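Local coordinates for protein Cas13d (uncultured Ruminococcus sp, PDB 6IV9) that binds CRISPR RNA and uses its two HEPN domains to mature that guide and to cleave target RNA, at residues 96-100 and 101-105. The protein carries 2 engineered substitutions. Residues are numbered along the deposited sequence; the frame is centred on the assembly and turned at random.
Sequences QLSSK and DNSNI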
# COMPACT_ATOMS: atom_id res chain seq x y z
N GLN A 96 2.44 18.50 -37.20
CA GLN A 96 1.49 17.54 -36.61
C GLN A 96 2.05 16.14 -36.80
O GLN A 96 2.39 15.79 -37.92
CB GLN A 96 0.11 17.68 -37.22
CG GLN A 96 -0.90 16.75 -36.58
CD GLN A 96 -2.32 17.07 -36.99
OE1 GLN A 96 -2.61 18.14 -37.49
NE2 GLN A 96 -3.20 16.13 -36.77
N LEU A 97 2.17 15.40 -35.70
CA LEU A 97 2.69 14.01 -35.72
C LEU A 97 1.52 13.03 -35.75
O LEU A 97 1.69 11.94 -36.26
CB LEU A 97 3.53 13.80 -34.45
CG LEU A 97 4.65 14.80 -34.23
CD1 LEU A 97 5.33 14.58 -32.90
CD2 LEU A 97 5.66 14.73 -35.35
N SER A 98 0.40 13.42 -35.16
CA SER A 98 -0.80 12.57 -35.09
C SER A 98 -1.54 12.51 -36.44
O SER A 98 -1.45 13.44 -37.21
CB SER A 98 -1.72 13.05 -34.02
OG SER A 98 -2.12 14.38 -34.24
N SER A 99 -2.21 11.39 -36.67
CA SER A 99 -3.08 11.18 -37.85
C SER A 99 -4.39 11.93 -37.62
O SER A 99 -4.68 12.28 -36.49
CB SER A 99 -3.36 9.74 -38.04
OG SER A 99 -4.18 9.26 -37.00
N LYS A 100 -5.18 12.12 -38.66
CA LYS A 100 -6.48 12.82 -38.51
C LYS A 100 -7.37 12.02 -37.56
O LYS A 100 -8.12 12.63 -36.84
CB LYS A 100 -7.19 12.94 -39.85
CG LYS A 100 -8.63 13.40 -39.76
CD LYS A 100 -9.06 14.21 -40.97
CE LYS A 100 -9.08 13.38 -42.24
NZ LYS A 100 -9.69 14.14 -43.36
N ASP A 101 -7.36 10.70 -37.66
CA ASP A 101 -8.20 9.86 -36.79
C ASP A 101 -7.72 9.87 -35.33
O ASP A 101 -8.56 9.94 -34.45
CB ASP A 101 -8.23 8.42 -37.31
CG ASP A 101 -9.14 8.23 -38.51
OD1 ASP A 101 -10.08 9.02 -38.66
OD2 ASP A 101 -8.90 7.28 -39.26
N ASN A 102 -6.42 9.72 -35.09
CA ASN A 102 -5.88 9.67 -33.71
C ASN A 102 -5.88 11.01 -32.96
O ASN A 102 -5.92 10.98 -31.75
CB ASN A 102 -4.50 9.02 -33.66
CG ASN A 102 -4.50 7.65 -34.30
OD1 ASN A 102 -3.47 7.20 -34.81
ND2 ASN A 102 -5.64 6.98 -34.28
N SER A 103 -5.84 12.13 -33.67
CA SER A 103 -5.68 13.45 -33.00
C SER A 103 -6.83 13.79 -32.04
O SER A 103 -7.96 13.63 -32.42
CB SER A 103 -5.44 14.54 -33.99
OG SER A 103 -5.09 15.73 -33.32
N ASN A 104 -6.48 14.28 -30.86
CA ASN A 104 -7.46 14.65 -29.81
C ASN A 104 -7.48 16.15 -29.55
O ASN A 104 -8.41 16.61 -28.93
CB ASN A 104 -7.13 13.93 -28.51
CG ASN A 104 -7.23 12.44 -28.70
OD1 ASN A 104 -8.22 11.97 -29.24
ND2 ASN A 104 -6.21 11.70 -28.32
N ILE A 105 -6.46 16.86 -30.00
CA ILE A 105 -6.40 18.31 -29.72
C ILE A 105 -5.93 19.05 -30.97
O ILE A 105 -5.21 18.47 -31.75
CB ILE A 105 -5.48 18.59 -28.53
CG1 ILE A 105 -4.09 18.01 -28.75
CG2 ILE A 105 -6.12 18.08 -27.25
CD1 ILE A 105 -3.12 18.33 -27.66
O HOH W 1 -1.43 9.25 -34.87
O HOH W 2 -9.38 13.33 -34.63
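Ser-99 and Asn-102 meet in an ST motif, part of the loop that leads from strand 94-96 to strand 105-110. Ser-99 OG takes the backbone N of Asn-102 at 3.0 Å, in a nearly straight bond (163°). Its chi1 of 69° puts OG between the backbone N and the carbonyl carbon, which turns it into the loop. Ser-99 O takes the N of Ser-103 at 3.1 Å and closes an alpha-turn. One serine thus grips two successive N-H groups. Asn-102 CG lies anti to its own carbonyl carbon (chi1 -54°), and the side chain folds back beside Ser-99 OG.

On the strand side, Ser-98 OG packs on Ser-103 CB at 3.3 Å. Ser-98 OG and Ser-103 OG both bond Glu-84 OE1, and Lys-120 NZ also reaches Ser-103 OG. The extended side chain of Gln-96 brings NE2 to Ser-98 OG at 3.3 Å, tilted out of the amide plane. With an alanine in place of Ser-98, Glu-84 OE1 is likely to lose one of its two serine hydroxyls, and the Gln-96 amide would probably be left with its weak bond to the backbone O of that residue. At the solvent-facing turn, water 1 accepts from Ser-99 N and donates to Asn-102 OD1, which is 2.9 Å from the water oxygen.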